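Local coordinates for DUF305 domain-containing protein (Deinococcus radiodurans R1, PDB 3BT5) that is of unknown function but folds as a helical bundle of the DUF305 family, which is grouped with the ferritin-like proteins, at residues Q12-V17 with W68-G73; Q18-H23 with V119-P124; R55-Q60 with R139-T144; E62-R67 with P132-L137. All coordinates share one frame; numbering follows the deposited sequence. Where two conformers were deposited one is given.

In the fold
From the N terminus, helix 11-37 runs along the bundle and helix 41-68 returns beside it. Contact 1 closes the first loop, bringing residues 68-73, just past the second helix, back onto the first turns of helix 11-37. Contact 2 begins with the very next residues, 18-23, and reaches residues 119-124 at the end of helix 100-122, closing a long loop that crosses that of contact 1. Contacts 3 and 4 join helix 41-68 to the antiparallel helix 132-158. Contact 4 nests inside contact 3, and the loops of both cross those of contacts 1 and 2. Together these interleaved closures tie all four long helices together, with contacts 1 and 4 about 9 Å apart (centre to centre).

Contact 1: residues Q12-V17 with W68-G73; sequences QEVQFV and WGQPPG
In the first turns of helix 11-37, Val14 packs against Trp68 and Gln70, and Val17 against Trp68, at one end of the helical bundle, where helix 41-68 stops in a Schellman motif and the chain turns back. Gly69 makes that stop with a positive phi, a conformation glycine adopts easily because it has no side chain.

The tight part is the indole. Its six-membered ring slants against the helix, with Trp68 CH2 3.8 Å from Val17 CG2. One turn earlier, Val14 CG2 lies 4.0 Å from Trp68 CE3, the valine and indole lying alongside but heading opposite ways. At the edge of the indole, near its plane, the backbone Glu13 O is 3.9 Å from Trp68 CZ3. Compact valines suit this place, since a broad flat ring can lie close to the helix across them.

The looser side is formed by Gln70, which is partly exposed, while Pro71 after it is exposed. A bend at chi2 (-75°) carries the amide of Gln70 across Val14 at about a right angle. Its aliphatic part and flat amide thus cover both methyls: Val14 CG1 is 3.9 Å from Gln70 CD, and Val14 CG2 is 3.9 Å from Gln70 NE2.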
loop_
_atom_site.group_PDB
_atom_site.type_symbol
_atom_site.label_atom_id
_atom_site.label_comp_id
_atom_site.label_asym_id
_atom_site.label_seq_id
_atom_site.Cartn_x
_atom_site.Cartn_y
_atom_site.Cartn_z
ATOM N N GLN A 12 -18.150 -7.777 -5.140
ATOM C CA GLN A 12 -17.390 -7.232 -4.001
ATOM C C GLN A 12 -15.942 -7.732 -4.006
ATOM O O GLN A 12 -15.010 -6.963 -3.724
ATOM C CB GLN A 12 -18.066 -7.589 -2.678
ATOM C CG GLN A 12 -17.273 -7.202 -1.442
ATOM C CD GLN A 12 -17.918 -7.706 -0.144
ATOM O OE1 GLN A 12 -18.566 -8.764 -0.115
ATOM N NE2 GLN A 12 -17.706 -6.969 0.939
ATOM N N GLU A 13 -15.733 -9.022 -4.305
ATOM C CA GLU A 13 -14.371 -9.551 -4.359
ATOM C C GLU A 13 -13.576 -8.937 -5.498
ATOM O O GLU A 13 -12.389 -8.596 -5.343
ATOM C CB GLU A 13 -14.393 -11.078 -4.509
ATOM C CG GLU A 13 -14.873 -11.771 -3.250
ATOM C CD GLU A 13 -15.125 -13.259 -3.436
ATOM O OE1 GLU A 13 -15.560 -13.698 -4.524
ATOM O OE2 GLU A 13 -14.887 -13.987 -2.459
ATOM N N VAL A 14 -14.204 -8.808 -6.662
ATOM C CA VAL A 14 -13.527 -8.201 -7.807
ATOM C C VAL A 14 -13.124 -6.756 -7.466
ATOM O O VAL A 14 -11.971 -6.347 -7.681
ATOM C CB VAL A 14 -14.425 -8.237 -9.052
ATOM C CG1 VAL A 14 -13.794 -7.433 -10.206
ATOM C CG2 VAL A 14 -14.669 -9.692 -9.469
ATOM N N GLN A 15 -14.058 -5.983 -6.918
ATOM C CA GLN A 15 -13.730 -4.597 -6.604
ATOM C C GLN A 15 -12.621 -4.508 -5.549
ATOM O O GLN A 15 -11.738 -3.639 -5.625
ATOM C CB GLN A 15 -14.965 -3.859 -6.091
ATOM C CG GLN A 15 -14.593 -2.453 -5.560
ATOM C CD GLN A 15 -15.756 -1.724 -4.901
ATOM O OE1 GLN A 15 -16.113 -1.987 -3.755
ATOM N NE2 GLN A 15 -16.359 -0.823 -5.641
ATOM N N PHE A 16 -12.667 -5.392 -4.557
ATOM C CA PHE A 16 -11.645 -5.405 -3.504
ATOM C C PHE A 16 -10.256 -5.586 -4.118
ATOM O O PHE A 16 -9.321 -4.832 -3.830
ATOM C CB PHE A 16 -11.922 -6.533 -2.502
ATOM C CG PHE A 16 -10.805 -6.757 -1.550
ATOM C CD1 PHE A 16 -10.525 -5.814 -0.562
ATOM C CD2 PHE A 16 -10.008 -7.880 -1.663
ATOM C CE1 PHE A 16 -9.440 -6.004 0.295
ATOM C CE2 PHE A 16 -8.935 -8.088 -0.816
ATOM C CZ PHE A 16 -8.661 -7.147 0.181
ATOM N N VAL A 17 -10.105 -6.578 -4.989
ATOM C CA VAL A 17 -8.805 -6.828 -5.598
ATOM C C VAL A 17 -8.405 -5.677 -6.519
ATOM O O VAL A 17 -7.242 -5.236 -6.509
ATOM C CB VAL A 17 -8.782 -8.210 -6.294
ATOM C CG1 VAL A 17 -7.440 -8.448 -7.016
ATOM C CG2 VAL A 17 -8.999 -9.305 -5.239
ATOM N N TRP A 68 -9.681 -14.420 -13.329
ATOM C CA TRP A 68 -11.115 -14.139 -13.272
ATOM C C TRP A 68 -11.593 -13.497 -14.560
ATOM O O TRP A 68 -12.802 -13.321 -14.765
ATOM C CB TRP A 68 -11.415 -13.175 -12.117
ATOM C CG TRP A 68 -11.115 -13.742 -10.792
ATOM C CD1 TRP A 68 -10.865 -15.052 -10.480
ATOM C CD2 TRP A 68 -11.041 -13.009 -9.558
ATOM N NE1 TRP A 68 -10.637 -15.182 -9.131
ATOM C CE2 TRP A 68 -10.739 -13.942 -8.539
ATOM C CE3 TRP A 68 -11.189 -11.655 -9.221
ATOM C CZ2 TRP A 68 -10.594 -13.574 -7.212
ATOM C CZ3 TRP A 68 -11.028 -11.279 -7.882
ATOM C CH2 TRP A 68 -10.736 -12.233 -6.894
ATOM N N GLY A 69 -10.638 -13.130 -15.418
ATOM C CA GLY A 69 -10.942 -12.435 -16.656
ATOM C C GLY A 69 -11.542 -11.083 -16.377
ATOM O O GLY A 69 -12.490 -10.662 -17.061
ATOM N N GLN A 70 -11.014 -10.404 -15.352
ATOM C CA GLN A 70 -11.501 -9.086 -14.969
ATOM C C GLN A 70 -10.432 -8.048 -15.252
ATOM O O GLN A 70 -9.253 -8.306 -15.054
ATOM C CB GLN A 70 -11.831 -9.069 -13.477
ATOM C CG GLN A 70 -12.996 -9.966 -13.114
ATOM C CD GLN A 70 -14.340 -9.378 -13.514
ATOM O OE1 GLN A 70 -14.424 -8.255 -14.008
ATOM N NE2 GLN A 70 -15.397 -10.131 -13.274
ATOM N N PRO A 71 -10.851 -6.854 -15.689
ATOM C CA PRO A 71 -9.915 -5.779 -15.989
ATOM C C PRO A 71 -9.398 -5.168 -14.691
ATOM O O PRO A 71 -9.934 -5.452 -13.606
ATOM C CB PRO A 71 -10.786 -4.763 -16.726
ATOM C CG PRO A 71 -12.158 -4.965 -16.137
ATOM C CD PRO A 71 -12.254 -6.456 -15.910
ATOM N N PRO A 72 -8.370 -4.321 -14.794
ATOM C CA PRO A 72 -7.985 -3.505 -13.650
ATOM C C PRO A 72 -9.142 -2.569 -13.334
ATOM O O PRO A 72 -9.983 -2.282 -14.206
ATOM C CB PRO A 72 -6.767 -2.701 -14.145
ATOM C CG PRO A 72 -6.536 -3.075 -15.538
ATOM C CD PRO A 72 -7.546 -4.085 -15.992
ATOM N N GLY A 73 -9.216 -2.086 -12.111
ATOM C CA GLY A 73 -10.269 -1.127 -11.840
ATOM C C GLY A 73 -10.171 0.159 -12.662
ATOM O O GLY A 73 -9.106 0.516 -13.194
#

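Contact 2: residues Q18-H23 with V119-P124; sequences QHMLQH and VAMTLP
In a mostly buried part of the helical bundle, His19, Met20 and His23 on helix 11-37 meet Met121 near the C-terminal end of helix 100-122. Met121 reaches across to the imidazole in a Met-aromatic contact, Met121 SD lying 4.1 Å from the centroid of the His23 ring. The approach is oblique, 37° off the ring normal, and the nearest ring atom, His23 CD2, is 3.6 Å from Met121 SD. A bend at chi3 then turns the methyl toward helix 11-37, where Met121 CE is 4.0 Å from His19 CB.

Met20 lays its methyl against the base of Met121, with Met20 CE 4.0 Å from Met121 CB. Both methionines were modelled in two conformers, so the distances are tentative; being unbranched and flexible, methionine can follow the uneven surface between two helices. His23 has a polar anchor of its own: NE2 hydrogen-bonds to Met84 O. One methionine reaching the anchored imidazole, and a second packed against the first, join two long helices of a bundle consistent with the ferritin-like clan.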
loop_
_atom_site.group_PDB
_atom_site.type_symbol
_atom_site.label_atom_id
_atom_site.label_comp_id
_atom_site.label_asym_id
_atom_site.label_seq_id
_atom_site.Cartn_x
_atom_site.Cartn_y
_atom_site.Cartn_z
ATOM N N GLN A 18 -9.345 -5.168 -7.312
ATOM C CA GLN A 18 -9.015 -4.041 -8.190
ATOM C C GLN A 18 -8.524 -2.842 -7.369
ATOM O O GLN A 18 -7.522 -2.190 -7.706
ATOM C CB GLN A 18 -10.230 -3.626 -9.005
ATOM C CG GLN A 18 -10.577 -4.624 -10.101
ATOM C CD GLN A 18 -11.917 -4.287 -10.763
ATOM O OE1 GLN A 18 -12.819 -3.723 -10.121
ATOM N NE2 GLN A 18 -12.070 -4.667 -12.031
ATOM N N HIS A 19 -9.255 -2.525 -6.302
ATOM C CA HIS A 19 -8.868 -1.384 -5.483
ATOM C C HIS A 19 -7.568 -1.611 -4.756
ATOM O O HIS A 19 -6.727 -0.686 -4.662
ATOM C CB HIS A 19 -9.936 -1.080 -4.464
ATOM C CG HIS A 19 -11.116 -0.363 -5.034
ATOM N ND1 HIS A 19 -12.268 -0.151 -4.302
ATOM C CD2 HIS A 19 -11.319 0.212 -6.240
ATOM C CE1 HIS A 19 -13.134 0.520 -5.044
ATOM N NE2 HIS A 19 -12.590 0.749 -6.226
ATOM N N MET A 20 -7.359 -2.820 -4.227
ATOM C CA MET A 20 -6.126 -3.064 -3.478
ATOM C C MET A 20 -4.909 -3.042 -4.395
ATOM O O MET A 20 -3.822 -2.654 -3.981
ATOM C CB MET A 20 -6.205 -4.388 -2.725
ATOM C CG MET A 20 -5.113 -4.568 -1.728
ATOM S SD MET A 20 -5.057 -3.311 -0.413
ATOM C CE MET A 20 -6.617 -3.663 0.406
ATOM N N LEU A 21 -5.087 -3.437 -5.658
ATOM C CA LEU A 21 -3.951 -3.431 -6.576
ATOM C C LEU A 21 -3.494 -1.981 -6.772
ATOM O O LEU A 21 -2.290 -1.690 -6.750
ATOM C CB LEU A 21 -4.342 -4.107 -7.889
ATOM C CG LEU A 21 -3.270 -4.149 -8.981
ATOM C CD1 LEU A 21 -2.014 -4.833 -8.507
ATOM C CD2 LEU A 21 -3.850 -4.883 -10.198
ATOM N N GLN A 22 -4.439 -1.068 -6.953
ATOM C CA GLN A 22 -4.073 0.336 -7.112
ATOM C C GLN A 22 -3.525 0.918 -5.803
ATOM O O GLN A 22 -2.603 1.760 -5.790
ATOM C CB GLN A 22 -5.313 1.134 -7.527
ATOM C CG GLN A 22 -5.758 0.892 -8.946
ATOM C CD GLN A 22 -6.894 1.826 -9.321
ATOM O OE1 GLN A 22 -6.833 3.039 -9.079
ATOM N NE2 GLN A 22 -7.948 1.271 -9.863
ATOM N N HIS A 23 -4.100 0.500 -4.692
ATOM C CA HIS A 23 -3.645 0.977 -3.376
ATOM C C HIS A 23 -2.181 0.556 -3.154
ATOM O O HIS A 23 -1.316 1.379 -2.796
ATOM C CB HIS A 23 -4.554 0.354 -2.327
ATOM C CG HIS A 23 -4.573 1.074 -1.012
ATOM N ND1 HIS A 23 -3.628 0.898 -0.019
ATOM C CD2 HIS A 23 -5.462 1.976 -0.529
ATOM C CE1 HIS A 23 -3.923 1.670 1.008
ATOM N NE2 HIS A 23 -5.036 2.331 0.724
ATOM N N VAL A 119 -5.511 -1.978 5.803
ATOM C CA VAL A 119 -6.057 -2.908 6.798
ATOM C C VAL A 119 -7.575 -2.721 6.914
ATOM O O VAL A 119 -8.348 -3.692 6.969
ATOM C CB VAL A 119 -5.357 -2.715 8.160
ATOM C CG1 VAL A 119 -6.068 -3.523 9.267
ATOM C CG2 VAL A 119 -3.914 -3.170 8.042
ATOM N N ALA A 120 -8.016 -1.477 6.944
ATOM C CA ALA A 120 -9.434 -1.171 7.110
ATOM C C ALA A 120 -10.296 -1.633 5.915
ATOM O O ALA A 120 -11.475 -1.965 6.068
ATOM C CB ALA A 120 -9.604 0.316 7.371
ATOM N N MET A 121 -9.714 -1.647 4.716
ATOM C CA MET A 121 -10.369 -2.165 3.505
ATOM C C MET A 121 -10.448 -3.689 3.542
ATOM O O MET A 121 -11.340 -4.308 2.949
ATOM C CB MET A 121 -9.574 -1.731 2.257
ATOM C CG MET A 121 -9.544 -0.209 2.047
ATOM S SD MET A 121 -8.370 0.463 0.851
ATOM C CE MET A 121 -8.900 -0.291 -0.696
ATOM N N THR A 122 -9.491 -4.297 4.222
ATOM C CA THR A 122 -9.312 -5.732 4.118
ATOM C C THR A 122 -10.047 -6.535 5.176
ATOM O O THR A 122 -10.524 -7.646 4.902
ATOM C CB THR A 122 -7.831 -6.055 4.083
ATOM O OG1 THR A 122 -7.247 -5.345 2.979
ATOM C CG2 THR A 122 -7.617 -7.522 3.900
ATOM N N LEU A 123 -10.186 -5.972 6.367
ATOM C CA LEU A 123 -10.843 -6.710 7.455
ATOM C C LEU A 123 -12.213 -7.276 7.089
ATOM O O LEU A 123 -12.495 -8.429 7.419
ATOM C CB LEU A 123 -10.902 -5.858 8.728
ATOM C CG LEU A 123 -9.530 -5.671 9.377
ATOM C CD1 LEU A 123 -9.618 -4.665 10.526
ATOM C CD2 LEU A 123 -8.899 -6.995 9.835
ATOM N N PRO A 124 -13.067 -6.479 6.416
ATOM C CA PRO A 124 -14.379 -7.028 6.022
ATOM C C PRO A 124 -14.318 -8.234 5.077
ATOM O O PRO A 124 -15.277 -9.022 5.024
ATOM C CB PRO A 124 -15.058 -5.830 5.338
ATOM C CG PRO A 124 -14.391 -4.619 5.972
ATOM C CD PRO A 124 -12.950 -5.056 6.041
#

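Contact 3: residues R55-Q60 with R139-T144; sequences REQMRQ and RQIVVT
Two antiparallel helices, 41-68 and 132-158, meet here through a partly buried and largely polar contact in which Gln57 reaches toward Gln140, Ile141 and Thr144. The short helical segments run at 168° to each other, and their axes approach to 11.3 Å. Such a spacing suits glutamine, whose side chain is long enough to span the gap and ends in an amide that can both donate and accept.

With CG anti to the carbonyl carbon (chi1 -74°) and the chain extended beyond it, Gln57 carries its amide over to the opposite helix. The amide nitrogen faces a polar patch: Gln57 NE2 is 3.3 Å from Thr144 OG1 and 3.5 Å from the backbone Gln140 O. At the other end of the amide, Gln57 OE1 rests 3.6 Å from Ile141 CG1.

In the helical bundle this glutamine also faces a third helix, since Gln57 OE1 is hydrogen-bonded to His24 NE2 of helix 11-37. Because the oxygen accepts from His24, the nitrogen is probably the end turned to Thr144. Ile141 also touches Thr122 of helix 100-122.

Towards the more exposed edge of the helix pair, Gln140 crosses Gln60 at about a right angle, and Gln140 OE1 comes within 3.7 Å of Gln60 CD.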
loop_
_atom_site.group_PDB
_atom_site.type_symbol
_atom_site.label_atom_id
_atom_site.label_comp_id
_atom_site.label_asym_id
_atom_site.label_seq_id
_atom_site.Cartn_x
_atom_site.Cartn_y
_atom_site.Cartn_z
ATOM N N ARG A 55 5.036 -5.408 -3.890
ATOM C CA ARG A 55 5.064 -5.981 -5.233
ATOM C C ARG A 55 4.681 -7.473 -5.256
ATOM O O ARG A 55 4.020 -7.933 -6.190
ATOM C CB ARG A 55 6.437 -5.753 -5.876
ATOM C CG ARG A 55 6.619 -4.325 -6.337
ATOM C CD ARG A 55 8.031 -4.055 -6.820
ATOM N NE ARG A 55 8.334 -4.824 -8.020
ATOM C CZ ARG A 55 9.395 -4.610 -8.785
ATOM N NH1 ARG A 55 10.227 -3.620 -8.482
ATOM N NH2 ARG A 55 9.619 -5.369 -9.859
ATOM N N GLU A 56 5.103 -8.229 -4.247
ATOM C CA GLU A 56 4.747 -9.647 -4.175
ATOM C C GLU A 56 3.234 -9.799 -4.116
ATOM O O GLU A 56 2.648 -10.640 -4.795
ATOM C CB GLU A 56 5.369 -10.288 -2.941
ATOM C CG GLU A 56 5.096 -11.787 -2.827
ATOM C CD GLU A 56 5.513 -12.379 -1.470
ATOM O OE1 GLU A 56 6.191 -11.689 -0.677
ATOM O OE2 GLU A 56 5.149 -13.546 -1.198
ATOM N N GLN A 57 2.577 -8.960 -3.323
ATOM C CA GLN A 57 1.134 -9.046 -3.260
ATOM C C GLN A 57 0.458 -8.526 -4.535
ATOM O O GLN A 57 -0.576 -9.063 -4.956
ATOM C CB GLN A 57 0.643 -8.320 -2.011
ATOM C CG GLN A 57 0.968 -9.176 -0.771
ATOM C CD GLN A 57 0.756 -8.490 0.552
ATOM O OE1 GLN A 57 0.285 -7.352 0.622
ATOM N NE2 GLN A 57 1.101 -9.195 1.636
ATOM N N MET A 58 1.050 -7.520 -5.185
ATOM C CA MET A 58 0.519 -7.056 -6.459
ATOM C C MET A 58 0.560 -8.170 -7.485
ATOM O O MET A 58 -0.387 -8.321 -8.257
ATOM C CB MET A 58 1.306 -5.856 -6.973
ATOM C CG MET A 58 1.073 -4.640 -6.080
ATOM S SD MET A 58 2.157 -3.240 -6.554
ATOM C CE MET A 58 1.364 -2.733 -8.073
ATOM N N ARG A 59 1.651 -8.940 -7.537
ATOM C CA ARG A 59 1.696 -10.021 -8.524
ATOM C C ARG A 59 0.556 -11.020 -8.302
ATOM O O ARG A 59 -0.020 -11.572 -9.278
ATOM C CB ARG A 59 3.045 -10.738 -8.446
ATOM C CG ARG A 59 4.207 -9.871 -8.966
ATOM C CD ARG A 59 5.483 -10.678 -9.222
ATOM N NE ARG A 59 5.941 -11.412 -8.051
ATOM C CZ ARG A 59 6.683 -10.895 -7.071
ATOM N NH1 ARG A 59 7.058 -9.614 -7.100
ATOM N NH2 ARG A 59 7.073 -11.673 -6.056
ATOM N N GLN A 60 0.253 -11.309 -7.036
ATOM C CA GLN A 60 -0.852 -12.221 -6.704
ATOM C C GLN A 60 -2.186 -11.637 -7.137
ATOM O O GLN A 60 -3.058 -12.355 -7.641
ATOM C CB GLN A 60 -0.906 -12.474 -5.196
ATOM C CG GLN A 60 0.275 -13.225 -4.607
ATOM C CD GLN A 60 0.066 -13.510 -3.135
ATOM O OE1 GLN A 60 -0.972 -14.062 -2.734
ATOM N NE2 GLN A 60 1.035 -13.122 -2.314
ATOM N N ARG A 139 -5.828 -12.192 4.501
ATOM C CA ARG A 139 -5.050 -12.442 5.706
ATOM C C ARG A 139 -3.592 -12.009 5.528
ATOM O O ARG A 139 -3.008 -11.359 6.418
ATOM C CB ARG A 139 -5.177 -13.917 6.104
ATOM C CG ARG A 139 -6.623 -14.286 6.430
ATOM C CD ARG A 139 -6.792 -15.658 7.068
ATOM N NE ARG A 139 -8.192 -15.882 7.429
ATOM C CZ ARG A 139 -8.770 -15.410 8.534
ATOM N NH1 ARG A 139 -8.067 -14.693 9.403
ATOM N NH2 ARG A 139 -10.052 -15.657 8.777
ATOM N N GLN A 140 -2.994 -12.344 4.387
ATOM C CA GLN A 140 -1.595 -11.942 4.118
ATOM C C GLN A 140 -1.412 -10.429 4.118
ATOM O O GLN A 140 -0.434 -9.902 4.660
ATOM C CB GLN A 140 -1.074 -12.538 2.807
ATOM C CG GLN A 140 -0.922 -14.059 2.839
ATOM C CD GLN A 140 -0.790 -14.667 1.446
ATOM O OE1 GLN A 140 -0.631 -13.953 0.453
ATOM N NE2 GLN A 140 -0.868 -15.993 1.371
ATOM N N ILE A 141 -2.338 -9.726 3.484
ATOM C CA ILE A 141 -2.288 -8.270 3.457
ATOM C C ILE A 141 -2.317 -7.703 4.873
ATOM O O ILE A 141 -1.477 -6.858 5.225
ATOM C CB ILE A 141 -3.439 -7.680 2.613
ATOM C CG1 ILE A 141 -3.219 -7.985 1.128
ATOM C CG2 ILE A 141 -3.595 -6.171 2.880
ATOM C CD1 ILE A 141 -4.432 -7.691 0.249
ATOM N N VAL A 142 -3.262 -8.165 5.697
ATOM C CA VAL A 142 -3.422 -7.605 7.035
ATOM C C VAL A 142 -2.147 -7.852 7.851
ATOM O O VAL A 142 -1.620 -6.952 8.495
ATOM C CB VAL A 142 -4.694 -8.149 7.769
ATOM C CG1 VAL A 142 -4.707 -7.749 9.263
ATOM C CG2 VAL A 142 -5.961 -7.662 7.088
ATOM N N VAL A 143 -1.643 -9.078 7.806
ATOM C CA VAL A 143 -0.448 -9.417 8.584
ATOM C C VAL A 143 0.749 -8.549 8.161
ATOM O O VAL A 143 1.470 -7.988 8.994
ATOM C CB VAL A 143 -0.127 -10.933 8.413
ATOM C CG1 VAL A 143 1.278 -11.273 8.908
ATOM C CG2 VAL A 143 -1.128 -11.754 9.187
ATOM N N THR A 144 0.968 -8.464 6.857
ATOM C CA THR A 144 2.109 -7.743 6.336
ATOM C C THR A 144 1.988 -6.246 6.648
ATOM O O THR A 144 2.975 -5.599 7.069
ATOM C CB THR A 144 2.253 -8.004 4.829
ATOM O OG1 THR A 144 2.518 -9.403 4.640
ATOM C CG2 THR A 144 3.400 -7.185 4.248
#

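Contact 4: residues E62-R67 with P132-L137; sequences EAMLGR and PEVERL
Glu133 OE2 is gripped by several groups: water 1, which links it to Arg67, the ring N-H of Trp68, and the side chain of Arg131. The carboxylate sits in the first turn of helix 132-158, near the end of the bundle, where this helix packs against helix 41-68 with the short segments running at 165° to each other. An acid suits the N-terminal turn of a helix, where it probably meets a favourable dipole.

The other oxygen makes the direct link. Arg67 NH2 donates to Glu133 OE1 at 2.7 Å in a salt bridge, bent to 144° at the hydrogen. The nitrogen comes on the syn side but tilted out of the carboxylate plane, the two flat groups being only roughly coplanar. Beside this bond, water 1 accepts from Arg67 NE at 2.8 Å and donates to Glu133 OE2 at 2.7 Å, so direct and water-mediated links run side by side. Glu133 is set for this by a chi1 of 60°, which places CG between the backbone N and the carbonyl carbon.

Beneath the salt bridge, Met64 fills the apolar interior, in one of two modelled conformers. In that conformer Met64 CE comes to 3.4 Å from Glu133 O, a detail to be taken with caution. The polarisable sulfur faces two branched side chains of the opposite helix: Met64 SD is 4.2 Å from Val134 CG2 and from Leu137 CD2.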
loop_
_atom_site.group_PDB
_atom_site.type_symbol
_atom_site.label_atom_id
_atom_site.label_comp_id
_atom_site.label_asym_id
_atom_site.label_seq_id
_atom_site.Cartn_x
_atom_site.Cartn_y
_atom_site.Cartn_z
ATOM N N GLU A 62 -2.697 -9.336 -9.521
ATOM C CA GLU A 62 -2.733 -9.333 -10.983
ATOM C C GLU A 62 -3.142 -10.715 -11.497
ATOM O O GLU A 62 -3.955 -10.836 -12.419
ATOM C CB GLU A 62 -1.345 -8.937 -11.522
ATOM C CG GLU A 62 -1.105 -7.434 -11.364
ATOM C CD GLU A 62 0.361 -7.001 -11.432
ATOM O OE1 GLU A 62 1.299 -7.841 -11.308
ATOM O OE2 GLU A 62 0.586 -5.781 -11.587
ATOM N N ALA A 63 -2.566 -11.755 -10.906
ATOM C CA ALA A 63 -2.879 -13.118 -11.357
ATOM C C ALA A 63 -4.355 -13.430 -11.122
ATOM O O ALA A 63 -5.013 -14.032 -11.956
ATOM C CB ALA A 63 -2.009 -14.120 -10.635
ATOM N N MET A 64 -4.875 -12.991 -9.981
ATOM C CA MET A 64 -6.280 -13.205 -9.663
ATOM C C MET A 64 -7.188 -12.548 -10.693
ATOM O O MET A 64 -8.140 -13.153 -11.173
ATOM C CB MET A 64 -6.571 -12.600 -8.304
ATOM C CG MET A 64 -7.117 -13.596 -7.363
ATOM S SD MET A 64 -7.303 -12.969 -5.697
ATOM C CE MET A 64 -6.227 -14.096 -4.813
ATOM N N LEU A 65 -6.923 -11.275 -10.991
ATOM C CA LEU A 65 -7.737 -10.561 -11.949
ATOM C C LEU A 65 -7.616 -11.259 -13.311
ATOM O O LEU A 65 -8.609 -11.445 -13.991
ATOM C CB LEU A 65 -7.345 -9.104 -12.038
ATOM C CG LEU A 65 -7.627 -8.285 -10.767
ATOM C CD1 LEU A 65 -7.199 -6.853 -11.058
ATOM C CD2 LEU A 65 -9.108 -8.331 -10.414
ATOM N N GLY A 66 -6.406 -11.643 -13.691
ATOM C CA GLY A 66 -6.233 -12.376 -14.954
ATOM C C GLY A 66 -7.042 -13.666 -15.012
ATOM O O GLY A 66 -7.713 -13.960 -16.031
ATOM N N ARG A 67 -6.962 -14.462 -13.949
ATOM C CA ARG A 67 -7.726 -15.724 -13.899
ATOM C C ARG A 67 -9.223 -15.496 -13.966
ATOM O O ARG A 67 -9.961 -16.296 -14.563
ATOM C CB ARG A 67 -7.411 -16.536 -12.636
ATOM C CG ARG A 67 -6.002 -17.083 -12.575
ATOM C CD ARG A 67 -5.865 -18.150 -11.479
ATOM N NE ARG A 67 -6.082 -17.615 -10.129
ATOM C CZ ARG A 67 -5.125 -17.076 -9.375
ATOM N NH1 ARG A 67 -3.887 -16.968 -9.844
ATOM N NH2 ARG A 67 -5.405 -16.635 -8.153
ATOM N N PRO A 132 -11.956 -18.800 -0.957
ATOM C CA PRO A 132 -10.717 -19.129 -0.238
ATOM C C PRO A 132 -9.458 -18.339 -0.624
ATOM O O PRO A 132 -8.734 -17.878 0.264
ATOM C CB PRO A 132 -10.549 -20.636 -0.489
ATOM C CG PRO A 132 -11.979 -21.130 -0.608
ATOM C CD PRO A 132 -12.716 -20.009 -1.339
ATOM N N GLU A 133 -9.182 -18.180 -1.916
ATOM C CA GLU A 133 -7.963 -17.473 -2.321
ATOM C C GLU A 133 -8.011 -16.002 -1.944
ATOM O O GLU A 133 -6.964 -15.380 -1.697
ATOM C CB GLU A 133 -7.716 -17.608 -3.818
ATOM C CG GLU A 133 -8.836 -17.050 -4.703
ATOM C CD GLU A 133 -8.534 -17.230 -6.182
ATOM O OE1 GLU A 133 -7.357 -17.482 -6.505
ATOM O OE2 GLU A 133 -9.449 -17.127 -7.022
ATOM N N VAL A 134 -9.223 -15.455 -1.884
ATOM C CA VAL A 134 -9.383 -14.060 -1.486
ATOM C C VAL A 134 -9.185 -13.957 0.014
ATOM O O VAL A 134 -8.506 -13.057 0.490
ATOM C CB VAL A 134 -10.749 -13.465 -1.940
ATOM C CG1 VAL A 134 -10.949 -12.049 -1.395
ATOM C CG2 VAL A 134 -10.826 -13.457 -3.478
ATOM N N GLU A 135 -9.722 -14.917 0.768
ATOM C CA GLU A 135 -9.512 -14.912 2.211
ATOM C C GLU A 135 -8.023 -15.009 2.539
ATOM O O GLU A 135 -7.521 -14.308 3.426
ATOM C CB GLU A 135 -10.286 -16.062 2.898
ATOM C CG GLU A 135 -10.205 -15.958 4.422
ATOM C CD GLU A 135 -10.824 -17.124 5.161
ATOM O OE1 GLU A 135 -11.145 -18.150 4.517
ATOM O OE2 GLU A 135 -10.976 -17.006 6.401
ATOM N N ARG A 136 -7.321 -15.872 1.814
ATOM C CA ARG A 136 -5.892 -16.084 2.048
ATOM C C ARG A 136 -5.135 -14.782 1.789
ATOM O O ARG A 136 -4.330 -14.328 2.622
ATOM C CB ARG A 136 -5.377 -17.214 1.147
ATOM C CG ARG A 136 -3.943 -17.652 1.414
ATOM C CD ARG A 136 -3.577 -18.910 0.617
ATOM N NE ARG A 136 -3.687 -18.714 -0.831
ATOM C CZ ARG A 136 -4.574 -19.328 -1.616
ATOM N NH1 ARG A 136 -4.591 -19.079 -2.921
ATOM N NH2 ARG A 136 -5.443 -20.193 -1.103
ATOM N N LEU A 137 -5.396 -14.183 0.633
ATOM C CA LEU A 137 -4.770 -12.900 0.260
ATOM C C LEU A 137 -5.060 -11.829 1.307
ATOM O O LEU A 137 -4.167 -11.082 1.747
ATOM C CB LEU A 137 -5.318 -12.438 -1.079
ATOM C CG LEU A 137 -4.936 -11.009 -1.483
ATOM C CD1 LEU A 137 -3.445 -10.952 -1.798
ATOM C CD2 LEU A 137 -5.776 -10.516 -2.680
HETATM O O HOH W 1 -8.707 -18.049 -9.415
#